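Local coordinates for protein uncharacterized tRNA/rRNA methyltransferase HI_0380 (PDB 3ILK) that probably methylates transfer or ribosomal RNA as a dimeric enzyme of the TrmH (SpoU) family, with S-adenosyl-L-methionine as the likely methyl donor, at residues R96-V102 with E155-A159; A25-K29 with S52-I58; D66-E70 with E124-C128. All blocks are in the same frame, centred on the assembly; numbering follows the deposited sequence.

How the interactions relate
The three contacts are spread over the parallel-sheet domain of a SPOUT-type methyltransferase. Along the chain interaction 2 opens and closes first, joining helix 18-31 to the turn before helix 56-61 and the first residues of that helix. Interactions 3 and 1 then interlock, their segments alternating: 66-70, 96-102, 124-128, 155-159. The three centres lie about 21 Å (1 and 2), 22 Å (1 and 3) and 25 Å (2 and 3) apart, and none touches another. Helix 145-169 carries half of interaction 1 and also packs on Met28 of interaction 2. Both meet the second subunit, whereas interaction 3 stays within one chain. Interactions 1 and 2 thus serve both internal packing and the dimer interface.

Interaction 1 of 3, residues R96-V102 with E155-A159; sequences RECAEKV and ELRMA
Arg96 and Glu155 meet at the edge of a guanidinium group, and the rest of the contact is mostly apolar packing between two helices. The arginine grips side-on: NE lies 3.0 Å from Glu155 OE1, and NH1 reaches the same oxygen, which is held by these two N-H groups and also by Tyr154 OH of the second subunit. That oxygen sits in the guanidinium plane, yet the carboxylate is turned 67° from it, and NE meets the syn side of OE1 from somewhat outside the carboxylate plane. A bend at chi2 (-64°) of Glu155 and another at chi3 of Arg96 bring the two ends together. Next to the salt bridge the helices come close because alanines face each other: Ala99 CB is 3.6 Å from Ala159 CB and 3.3 Å from the carbonyl O of Glu155. Farther along, Leu156 CD2 lies 3.7 Å from Val102 CB, the two side chains running at a slant. The segment axes approach to 8.4 Å and cross at -53°. The charged pair is shared with the second subunit: Arg96 NH1 also bridges Glu155 OE2 of that chain, and the reciprocal bridge forms as well. Such a reciprocal network, built on alanine-lined helix packing beside strand 109-113, belongs to a symmetric dimer interface, and dimerisation is characteristic of SPOUT methyltransferases.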
ATOM      1  N   ARG A  96      12.219  -3.582  -5.087  1.00 26.87           N
ATOM      2  CA  ARG A  96      11.520  -4.760  -4.574  1.00 27.84           C
ATOM      3  C   ARG A  96      12.415  -6.016  -4.617  1.00 27.30           C
ATOM      4  O   ARG A  96      12.652  -6.634  -3.596  1.00 26.90           O
ATOM      5  CB  ARG A  96      10.206  -4.989  -5.332  1.00 27.63           C
ATOM      6  CG  ARG A  96       9.219  -5.741  -4.520  1.00 32.27           C
ATOM      7  CD  ARG A  96       7.784  -5.395  -4.887  1.00 38.19           C
ATOM      8  NE  ARG A  96       7.458  -3.996  -4.589  1.00 42.21           N
ATOM      9  CZ  ARG A  96       6.334  -3.375  -4.975  1.00 43.90           C
ATOM     10  NH1 ARG A  96       6.146  -2.101  -4.637  1.00 43.32           N
ATOM     11  NH2 ARG A  96       5.399  -4.017  -5.696  1.00 40.93           N
ATOM     12  N   GLU A  97      12.915  -6.389  -5.793  1.00 27.15           N
ATOM     13  CA  GLU A  97      13.824  -7.543  -5.906  1.00 26.75           C
ATOM     14  C   GLU A  97      15.055  -7.305  -5.055  1.00 25.97           C
ATOM     15  O   GLU A  97      15.539  -8.179  -4.396  1.00 25.23           O
ATOM     16  CB  GLU A  97      14.296  -7.754  -7.341  1.00 28.11           C
ATOM     17  CG  GLU A  97      14.840  -9.173  -7.607  1.00 30.14           C
ATOM     18  CD  GLU A  97      15.616  -9.302  -8.938  1.00 34.59           C
ATOM     19  OE1 GLU A  97      15.347  -8.516  -9.893  1.00 34.51           O
ATOM     20  OE2 GLU A  97      16.478 -10.217  -9.034  1.00 33.09           O
ATOM     21  N   CYS A  98      15.563  -6.090  -5.073  1.00 25.74           N
ATOM     22  CA  CYS A  98      16.746  -5.798  -4.283  1.00 26.81           C
ATOM     23  C   CYS A  98      16.550  -6.120  -2.774  1.00 25.01           C
ATOM     24  O   CYS A  98      17.397  -6.768  -2.159  1.00 22.47           O
ATOM     25  CB  CYS A  98      17.114  -4.346  -4.433  1.00 25.76           C
ATOM     26  SG  CYS A  98      18.602  -4.045  -3.501  1.00 38.13           S
ATOM     27  N   ALA A  99      15.417  -5.672  -2.216  1.00 23.89           N
ATOM     28  CA  ALA A  99      15.071  -5.917  -0.805  1.00 23.11           C
ATOM     29  C   ALA A  99      14.910  -7.419  -0.504  1.00 24.14           C
ATOM     30  O   ALA A  99      15.345  -7.918   0.554  1.00 23.62           O
ATOM     31  CB  ALA A  99      13.780  -5.134  -0.437  1.00 22.74           C
ATOM     32  N   GLU A 100      14.307  -8.156  -1.429  1.00 23.48           N
ATOM     33  CA  GLU A 100      14.191  -9.589  -1.199  1.00 24.87           C
ATOM     34  C   GLU A 100      15.562 -10.245  -1.097  1.00 24.19           C
ATOM     35  O   GLU A 100      15.757 -11.114  -0.245  1.00 22.78           O
ATOM     36  CB  GLU A 100      13.387 -10.279  -2.281  1.00 25.42           C
ATOM     37  CG  GLU A 100      11.929  -9.923  -2.207  1.00 31.84           C
ATOM     38  CD  GLU A 100      11.217 -10.303  -3.467  1.00 38.11           C
ATOM     39  OE1 GLU A 100      10.154  -9.686  -3.746  1.00 41.62           O
ATOM     40  OE2 GLU A 100      11.745 -11.196  -4.186  1.00 39.30           O
ATOM     41  N   LYS A 101      16.504  -9.825  -1.948  1.00 23.32           N
ATOM     42  CA  LYS A 101      17.868 -10.338  -1.839  1.00 22.41           C
ATOM     43  C   LYS A 101      18.546  -9.923  -0.550  1.00 20.82           C
ATOM     44  O   LYS A 101      19.244 -10.712   0.026  1.00 20.45           O
ATOM     45  CB  LYS A 101      18.751  -9.811  -2.962  1.00 23.08           C
ATOM     46  CG  LYS A 101      18.748 -10.563  -4.265  1.00 23.79           C
ATOM     47  CD  LYS A 101      19.854  -9.879  -5.112  1.00 27.04           C
ATOM     48  CE  LYS A 101      19.476  -9.777  -6.557  1.00 27.17           C
ATOM     49  NZ  LYS A 101      19.647 -11.123  -7.228  1.00 25.99           N
ATOM     50  N   VAL A 102      18.473  -8.636  -0.172  1.00 20.15           N
ATOM     51  CA  VAL A 102      19.124  -8.186   1.049  1.00 19.82           C
ATOM     52  C   VAL A 102      18.622  -9.025   2.257  1.00 21.74           C
ATOM     53  O   VAL A 102      19.427  -9.601   3.025  1.00 21.94           O
ATOM     54  CB  VAL A 102      18.931  -6.660   1.205  1.00 20.78           C
ATOM     55  CG1 VAL A 102      19.605  -6.132   2.461  1.00 23.45           C
ATOM     56  CG2 VAL A 102      19.611  -5.954  -0.034  1.00 14.31           C
ATOM     57  N   GLU A 155      11.250  -0.322   1.198  1.00 18.96           N
ATOM     58  CA  GLU A 155      11.164  -1.640   0.554  1.00 19.23           C
ATOM     59  C   GLU A 155      11.919  -2.645   1.405  1.00 18.64           C
ATOM     60  O   GLU A 155      11.490  -3.776   1.544  1.00 20.93           O
ATOM     61  CB  GLU A 155      11.736  -1.616  -0.880  1.00 19.03           C
ATOM     62  CG  GLU A 155      10.823  -1.071  -1.983  1.00 19.71           C
ATOM     63  CD  GLU A 155       9.546  -1.880  -2.246  1.00 22.87           C
ATOM     64  OE1 GLU A 155       8.961  -1.711  -3.321  1.00 23.72           O
ATOM     65  OE2 GLU A 155       9.123  -2.702  -1.410  1.00 25.95           O
ATOM     66  N   LEU A 156      13.017  -2.219   2.023  1.00 19.42           N
ATOM     67  CA  LEU A 156      13.701  -3.070   2.992  1.00 20.00           C
ATOM     68  C   LEU A 156      12.814  -3.485   4.175  1.00 20.58           C
ATOM     69  O   LEU A 156      12.686  -4.699   4.506  1.00 20.94           O
ATOM     70  CB  LEU A 156      15.016  -2.475   3.455  1.00 20.06           C
ATOM     71  CG  LEU A 156      16.141  -2.358   2.413  1.00 21.80           C
ATOM     72  CD1 LEU A 156      17.191  -1.443   3.028  1.00 23.37           C
ATOM     73  CD2 LEU A 156      16.746  -3.748   1.985  1.00 22.63           C
ATOM     74  N   ARG A 157      12.136  -2.519   4.769  1.00 18.62           N
ATOM     75  CA  ARG A 157      11.285  -2.857   5.869  1.00 18.41           C
ATOM     76  C   ARG A 157      10.159  -3.794   5.422  1.00 18.81           C
ATOM     77  O   ARG A 157       9.833  -4.769   6.135  1.00 18.56           O
ATOM     78  CB  ARG A 157      10.702  -1.625   6.530  1.00 18.64           C
ATOM     79  CG  ARG A 157       9.927  -1.982   7.793  1.00 16.54           C
ATOM     80  CD  ARG A 157       9.449  -0.776   8.607  1.00 17.39           C
ATOM     81  NE  ARG A 157       8.826  -1.247   9.853  1.00 16.66           N
ATOM     82  CZ  ARG A 157       9.509  -1.554  10.953  1.00 16.64           C
ATOM     83  NH1 ARG A 157      10.821  -1.417  10.992  1.00 15.40           N
ATOM     84  NH2 ARG A 157       8.889  -2.023  12.006  1.00 16.11           N
HETATM   85  N   MSE A 158       9.569  -3.504   4.255  1.00 19.11           N
HETATM   86  CA  MSE A 158       8.469  -4.349   3.726  1.00 20.64           C
HETATM   87  C   MSE A 158       8.954  -5.778   3.478  1.00 20.69           C
HETATM   88  O   MSE A 158       8.224  -6.715   3.720  1.00 19.89           O
HETATM   89  CB  MSE A 158       7.905  -3.814   2.405  1.00 19.52           C
HETATM   90  CG  MSE A 158       7.210  -2.470   2.525  1.00 23.71           C
HETATM   91 SE   MSE A 158       5.660  -2.556   3.720  0.60 24.84          SE
HETATM   92  CE  MSE A 158       4.653  -3.812   2.615  1.00 24.29           C
ATOM     93  N   ALA A 159      10.177  -5.922   2.956  1.00 21.81           N
ATOM     94  CA  ALA A 159      10.752  -7.257   2.741  1.00 22.60           C
ATOM     95  C   ALA A 159      10.910  -8.003   4.075  1.00 23.35           C
ATOM     96  O   ALA A 159      10.541  -9.163   4.186  1.00 22.38           O
ATOM     97  CB  ALA A 159      12.081  -7.150   2.006  1.00 20.59           C
TER

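Interaction 2 of 3, residues A25-K29 with S52-I58; sequences ARAMK and SAGAENI. With SO4 (sulfate ion), chain I.
Lys29 reaches over Ala55 to Gly54 and Asn57. NZ donates to Gly54 O at 2.7 Å and to Asn57 OD1 at 3.2 Å, the latter from above the carbonyl plane. Ala55 CB lies along the extended chain, 3.8 Å from Lys29 CD, and Ile58 CD1 presses tightly on Lys29 CB. Ala25 CB rests on Ile58 CG2 at 3.8 Å, and the selenomethionine methyl CE of Met28 touches that same branch. Arg26 leaves the helix at a wide angle to Lys29, its CG anti to the backbone N (chi1 -175°) and its chain straight as far as NE. Ala53 CB sits over one face of the guanidinium, toward its rim, and a sulfate ion, probably from the crystallisation liquor, sets its O3 at the edge, 2.7 Å from Arg26 NH1. In the next shell, the type I' turn from Ser52 to Ala55 presents Gly54 O to the lysine, and Ser52 OG is tied to Tyr49 O. The second subunit closes over this surface: its Tyr140 packs on Arg26 and Lys29 and bonds Ala53 O, and its Asn20 and Asn144 share the sulfate. This packing of a helix on a beta turn lies at the dimer interface of the SPOUT fold.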
ATOM      1  N   ALA A  25      19.215  10.162   7.580  1.00 23.08           N
ATOM      2  CA  ALA A  25      19.169   9.527   8.919  1.00 22.98           C
ATOM      3  C   ALA A  25      17.726   9.421   9.410  1.00 22.07           C
ATOM      4  O   ALA A  25      17.296   8.381   9.885  1.00 21.81           O
ATOM      5  CB  ALA A  25      19.967  10.354   9.927  1.00 20.27           C
ATOM      6  N   ARG A  26      16.988  10.518   9.305  1.00 21.10           N
ATOM      7  CA  ARG A  26      15.525  10.479   9.550  1.00 21.75           C
ATOM      8  C   ARG A  26      14.793   9.387   8.721  1.00 22.06           C
ATOM      9  O   ARG A  26      14.095   8.519   9.304  1.00 21.04           O
ATOM     10  CB  ARG A  26      14.935  11.903   9.368  1.00 22.18           C
ATOM     11  CG  ARG A  26      13.441  12.038   9.710  1.00 23.72           C
ATOM     12  CD  ARG A  26      12.942  13.403   9.312  1.00 25.84           C
ATOM     13  NE  ARG A  26      11.595  13.696   9.834  1.00 30.11           N
ATOM     14  CZ  ARG A  26      10.952  14.842   9.656  1.00 25.25           C
ATOM     15  NH1 ARG A  26      11.517  15.830   8.991  1.00 26.39           N
ATOM     16  NH2 ARG A  26       9.748  15.003  10.153  1.00 28.43           N
ATOM     17  N   ALA A  27      14.962   9.389   7.387  1.00 21.11           N
ATOM     18  CA  ALA A  27      14.340   8.346   6.516  1.00 20.77           C
ATOM     19  C   ALA A  27      14.665   6.912   6.981  1.00 20.16           C
ATOM     20  O   ALA A  27      13.762   6.087   7.170  1.00 18.97           O
ATOM     21  CB  ALA A  27      14.728   8.526   5.010  1.00 20.35           C
HETATM   22  N   MSE A  28      15.929   6.660   7.238  1.00 20.18           N
HETATM   23  CA  MSE A  28      16.364   5.392   7.817  1.00 20.28           C
HETATM   24  C   MSE A  28      15.634   5.005   9.122  1.00 20.43           C
HETATM   25  O   MSE A  28      15.198   3.821   9.285  1.00 20.27           O
HETATM   26  CB  MSE A  28      17.866   5.435   8.127  1.00 22.62           C
HETATM   27  CG  MSE A  28      18.763   5.583   6.908  1.00 21.81           C
HETATM   28 SE   MSE A  28      20.637   5.844   7.315  0.60 20.93          SE
HETATM   29  CE  MSE A  28      21.092   4.341   8.411  1.00 13.17           C
ATOM     30  N   LYS A  29      15.604   5.930  10.080  1.00 18.51           N
ATOM     31  CA  LYS A  29      14.996   5.647  11.361  1.00 19.46           C
ATOM     32  C   LYS A  29      13.492   5.357  11.243  1.00 19.65           C
ATOM     33  O   LYS A  29      12.982   4.529  11.989  1.00 20.16           O
ATOM     34  CB  LYS A  29      15.257   6.771  12.387  1.00 18.61           C
ATOM     35  CG  LYS A  29      14.897   6.382  13.847  1.00 17.42           C
ATOM     36  CD  LYS A  29      15.317   7.438  14.809  1.00 23.40           C
ATOM     37  CE  LYS A  29      15.071   7.023  16.263  1.00 25.51           C
ATOM     38  NZ  LYS A  29      15.611   8.046  17.163  1.00 24.94           N
ATOM     39  N   SER A  52      17.720  15.793  11.226  1.00 22.57           N
ATOM     40  CA  SER A  52      17.526  14.383  11.577  1.00 22.13           C
ATOM     41  C   SER A  52      16.213  14.224  12.365  1.00 22.14           C
ATOM     42  O   SER A  52      15.616  13.128  12.435  1.00 21.32           O
ATOM     43  CB  SER A  52      18.732  13.832  12.355  1.00 22.19           C
ATOM     44  OG  SER A  52      18.661  14.261  13.698  1.00 22.11           O
ATOM     45  N   ALA A  53      15.785  15.321  12.977  1.00 20.52           N
ATOM     46  CA  ALA A  53      14.465  15.388  13.598  1.00 21.77           C
ATOM     47  C   ALA A  53      14.179  14.287  14.647  1.00 21.67           C
ATOM     48  O   ALA A  53      13.114  13.695  14.639  1.00 22.20           O
ATOM     49  CB  ALA A  53      13.350  15.427  12.496  1.00 20.35           C
ATOM     50  N   GLY A  54      15.133  14.021  15.526  1.00 21.45           N
ATOM     51  CA  GLY A  54      15.026  12.937  16.491  1.00 21.22           C
ATOM     52  C   GLY A  54      15.833  11.703  16.079  1.00 21.77           C
ATOM     53  O   GLY A  54      15.902  10.705  16.832  1.00 22.07           O
ATOM     54  N   ALA A  55      16.437  11.746  14.897  1.00 20.84           N
ATOM     55  CA  ALA A  55      17.315  10.671  14.485  1.00 20.61           C
ATOM     56  C   ALA A  55      18.789  11.033  14.709  1.00 20.82           C
ATOM     57  O   ALA A  55      19.686  10.583  13.967  1.00 21.71           O
ATOM     58  CB  ALA A  55      17.057  10.308  13.031  1.00 19.80           C
ATOM     59  N   GLU A  56      19.069  11.831  15.728  1.00 20.38           N
ATOM     60  CA  GLU A  56      20.443  12.248  15.989  1.00 21.16           C
ATOM     61  C   GLU A  56      21.377  11.070  16.263  1.00 20.81           C
ATOM     62  O   GLU A  56      22.558  11.119  15.908  1.00 20.79           O
ATOM     63  CB  GLU A  56      20.527  13.224  17.159  1.00 21.42           C
ATOM     64  CG  GLU A  56      19.944  14.613  16.895  1.00 25.19           C
ATOM     65  CD  GLU A  56      18.429  14.670  17.082  1.00 30.93           C
ATOM     66  OE1 GLU A  56      17.799  13.608  17.275  1.00 30.99           O
ATOM     67  OE2 GLU A  56      17.860  15.788  17.047  1.00 34.63           O
ATOM     68  N   ASN A  57      20.858  10.035  16.920  1.00 19.98           N
ATOM     69  CA  ASN A  57      21.678   8.894  17.295  1.00 20.76           C
ATOM     70  C   ASN A  57      22.377   8.320  16.064  1.00 20.48           C
ATOM     71  O   ASN A  57      23.590   7.961  16.104  1.00 19.50           O
ATOM     72  CB  ASN A  57      20.840   7.817  18.005  1.00 20.86           C
ATOM     73  CG  ASN A  57      19.700   7.253  17.111  1.00 25.75           C
ATOM     74  OD1 ASN A  57      18.802   7.990  16.633  1.00 27.61           O
ATOM     75  ND2 ASN A  57      19.740   5.940  16.884  1.00 28.07           N
ATOM     76  N   ILE A  58      21.618   8.254  14.964  1.00 20.62           N
ATOM     77  CA  ILE A  58      22.126   7.693  13.691  1.00 20.65           C
ATOM     78  C   ILE A  58      23.271   8.554  13.143  1.00 20.73           C
ATOM     79  O   ILE A  58      24.297   8.023  12.767  1.00 19.64           O
ATOM     80  CB  ILE A  58      20.963   7.434  12.679  1.00 20.73           C
ATOM     81  CG1 ILE A  58      19.992   6.377  13.254  1.00 22.61           C
ATOM     82  CG2 ILE A  58      21.512   7.105  11.276  1.00 17.37           C
ATOM     83  CD1 ILE A  58      18.650   6.157  12.479  1.00 24.88           C
TER
HETATM   84  S   SO4 I 246       9.388  18.811   8.871  0.70 55.30           S
HETATM   85  O1  SO4 I 246       9.368  18.510  10.290  0.70 56.20           O
HETATM   86  O2  SO4 I 246      10.475  19.754   8.586  0.70 57.66           O
HETATM   87  O3  SO4 I 246       9.635  17.595   8.109  0.70 57.30           O
HETATM   88  O4  SO4 I 246       8.136  19.392   8.434  0.70 57.54           O

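Interaction 3 of 3, residues D66-E70 with E124-C128; sequences DSFDE and ELLKC
Phe68 lays one ring face against Glu124, with Lys127 coming in obliquely beside it, where the start of helix 68-71 meets residues 124-128 in the alpha/beta domain of the SPOUT fold. The helix carrying the ring begins at Ser67, an N-cap whose OG accepts from Glu70 N at 3.0 Å and lies nearly in line with that N-H. The same hydroxyl donates to Glu70 OE2, so the cap residue and the third residue of the helix hold each other.

Phe68 follows, with CG anti to its own nitrogen, which carries the ring across to the other segment. Glu124 CB stands over one face, 4.2 Å from the ring centroid and 26° off the normal, a CH-pi contact, and Glu124 CG comes within 3.6 Å of Phe68 CD2. The carboxylate plane of Glu124 is only 16° from that of the ring, but its charge is directed elsewhere, OE1 being held by Arg115 and by the backbone N of Thr121. Lys127 slides past the ring in the opposite direction, bringing CB to 3.7 Å from Phe68 CE1, and Cys128 SG lies at the ring edge, near its plane, 4.3 Å from Phe68 CZ. The side chain of Glu124 lies about 6 Å from that of Gly114, a likely S-adenosyl-L-methionine-binding residue, so the packing borders the probable cofactor site.

Asp69, the next residue, crosses the lysine chain at about a right angle. Lys127 NZ, which also bridges Glu123, meets the syn side of Asp69 OD1 at 2.8 Å, 22° out of the carboxylate plane.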
ATOM      1  N   ASP A  66      37.172   8.012   4.042  1.00 21.71           N
ATOM      2  CA  ASP A  66      37.707   8.709   2.898  1.00 23.97           C
ATOM      3  C   ASP A  66      37.642   7.884   1.603  1.00 24.37           C
ATOM      4  O   ASP A  66      37.997   8.386   0.565  1.00 23.38           O
ATOM      5  CB  ASP A  66      39.190   9.040   3.186  1.00 25.88           C
ATOM      6  CG  ASP A  66      39.634  10.275   2.489  1.00 30.91           C
ATOM      7  OD1 ASP A  66      38.736  11.042   2.066  1.00 35.22           O
ATOM      8  OD2 ASP A  66      40.868  10.515   2.391  1.00 38.48           O
ATOM      9  N   SER A  67      37.217   6.615   1.663  1.00 23.55           N
ATOM     10  CA  SER A  67      37.282   5.768   0.482  1.00 23.69           C
ATOM     11  C   SER A  67      36.100   4.772   0.448  1.00 24.22           C
ATOM     12  O   SER A  67      35.467   4.454   1.497  1.00 22.04           O
ATOM     13  CB  SER A  67      38.611   4.990   0.466  1.00 24.98           C
ATOM     14  OG  SER A  67      38.512   3.735   1.155  1.00 27.17           O
ATOM     15  N   PHE A  68      35.841   4.269  -0.761  1.00 22.95           N
ATOM     16  CA  PHE A  68      34.673   3.491  -1.039  1.00 23.13           C
ATOM     17  C   PHE A  68      35.028   2.142  -0.411  1.00 22.93           C
ATOM     18  O   PHE A  68      34.213   1.548   0.252  1.00 21.55           O
ATOM     19  CB  PHE A  68      34.469   3.417  -2.583  1.00 22.89           C
ATOM     20  CG  PHE A  68      33.429   2.441  -3.022  1.00 22.22           C
ATOM     21  CD1 PHE A  68      33.720   1.059  -3.076  1.00 22.23           C
ATOM     22  CD2 PHE A  68      32.154   2.872  -3.372  1.00 22.07           C
ATOM     23  CE1 PHE A  68      32.780   0.161  -3.460  1.00 21.23           C
ATOM     24  CE2 PHE A  68      31.156   1.957  -3.788  1.00 25.17           C
ATOM     25  CZ  PHE A  68      31.475   0.576  -3.807  1.00 25.66           C
ATOM     26  N   ASP A  69      36.280   1.708  -0.608  1.00 23.46           N
ATOM     27  CA  ASP A  69      36.786   0.467  -0.015  1.00 24.44           C
ATOM     28  C   ASP A  69      36.598   0.396   1.497  1.00 25.04           C
ATOM     29  O   ASP A  69      36.095  -0.610   2.019  1.00 26.02           O
ATOM     30  CB  ASP A  69      38.268   0.247  -0.401  1.00 24.84           C
ATOM     31  CG  ASP A  69      38.409  -0.257  -1.821  1.00 27.68           C
ATOM     32  OD1 ASP A  69      37.380  -0.349  -2.511  1.00 29.69           O
ATOM     33  OD2 ASP A  69      39.532  -0.557  -2.263  1.00 33.38           O
ATOM     34  N   GLU A  70      36.945   1.461   2.205  1.00 25.49           N
ATOM     35  CA  GLU A  70      36.697   1.483   3.649  1.00 26.40           C
ATOM     36  C   GLU A  70      35.179   1.471   3.914  1.00 26.27           C
ATOM     37  O   GLU A  70      34.703   0.703   4.782  1.00 23.87           O
ATOM     38  CB  GLU A  70      37.386   2.676   4.326  1.00 25.94           C
ATOM     39  CG  GLU A  70      38.875   2.494   4.393  1.00 29.07           C
ATOM     40  CD  GLU A  70      39.612   3.808   4.583  1.00 35.11           C
ATOM     41  OE1 GLU A  70      40.416   3.883   5.526  1.00 38.39           O
ATOM     42  OE2 GLU A  70      39.410   4.751   3.778  1.00 36.68           O
ATOM     43  N   GLU A 124      33.921   2.070  -8.793  1.00 19.56           N
ATOM     44  CA  GLU A 124      32.880   1.864  -7.761  1.00 19.93           C
ATOM     45  C   GLU A 124      31.765   0.939  -8.268  1.00 22.48           C
ATOM     46  O   GLU A 124      31.403  -0.004  -7.554  1.00 21.11           O
ATOM     47  CB  GLU A 124      32.289   3.157  -7.224  1.00 19.91           C
ATOM     48  CG  GLU A 124      33.403   3.984  -6.509  1.00 18.43           C
ATOM     49  CD  GLU A 124      33.056   5.476  -6.353  1.00 22.71           C
ATOM     50  OE1 GLU A 124      32.055   5.959  -6.880  1.00 18.53           O
ATOM     51  OE2 GLU A 124      33.842   6.160  -5.722  1.00 24.09           O
ATOM     52  N   LEU A 125      31.249   1.190  -9.493  1.00 23.15           N
ATOM     53  CA  LEU A 125      30.250   0.280 -10.121  1.00 23.27           C
ATOM     54  C   LEU A 125      30.737  -1.153 -10.204  1.00 24.50           C
ATOM     55  O   LEU A 125      29.969  -2.094  -9.924  1.00 26.34           O
ATOM     56  CB  LEU A 125      29.849   0.770 -11.523  1.00 23.48           C
ATOM     57  CG  LEU A 125      29.209   2.190 -11.664  1.00 22.51           C
ATOM     58  CD1 LEU A 125      29.066   2.568 -13.173  1.00 19.50           C
ATOM     59  CD2 LEU A 125      27.846   2.328 -10.967  1.00 19.48           C
ATOM     60  N   LEU A 126      31.996  -1.343 -10.619  1.00 23.67           N
ATOM     61  CA  LEU A 126      32.549  -2.703 -10.756  1.00 24.39           C
ATOM     62  C   LEU A 126      32.585  -3.363  -9.379  1.00 24.56           C
ATOM     63  O   LEU A 126      32.418  -4.576  -9.254  1.00 24.54           O
ATOM     64  CB  LEU A 126      33.959  -2.694 -11.406  1.00 22.88           C
ATOM     65  CG  LEU A 126      34.721  -4.039 -11.541  1.00 28.27           C
ATOM     66  CD1 LEU A 126      33.964  -5.036 -12.392  1.00 24.06           C
ATOM     67  CD2 LEU A 126      36.164  -3.836 -12.095  1.00 29.18           C
ATOM     68  N   LYS A 127      32.747  -2.565  -8.330  1.00 24.01           N
ATOM     69  CA  LYS A 127      32.766  -3.156  -7.003  1.00 24.57           C
ATOM     70  C   LYS A 127      31.385  -3.472  -6.402  1.00 24.50           C
ATOM     71  O   LYS A 127      31.325  -4.118  -5.355  1.00 26.71           O
ATOM     72  CB  LYS A 127      33.647  -2.350  -6.061  1.00 24.47           C
ATOM     73  CG  LYS A 127      35.141  -2.381  -6.430  1.00 23.27           C
ATOM     74  CD  LYS A 127      35.896  -1.268  -5.676  1.00 26.71           C
ATOM     75  CE  LYS A 127      37.416  -1.493  -5.691  1.00 30.00           C
ATOM     76  NZ  LYS A 127      38.078  -0.233  -5.226  1.00 32.28           N
ATOM     77  N   CYS A 128      30.297  -3.123  -7.092  1.00 22.48           N
ATOM     78  CA  CYS A 128      28.964  -3.543  -6.671  1.00 21.50           C
ATOM     79  C   CYS A 128      28.522  -4.857  -7.312  1.00 21.79           C
ATOM     80  O   CYS A 128      28.703  -5.033  -8.506  1.00 21.58           O
ATOM     81  CB  CYS A 128      27.954  -2.522  -7.051  1.00 20.96           C
ATOM     82  SG  CYS A 128      28.352  -0.941  -6.291  1.00 25.05           S
TER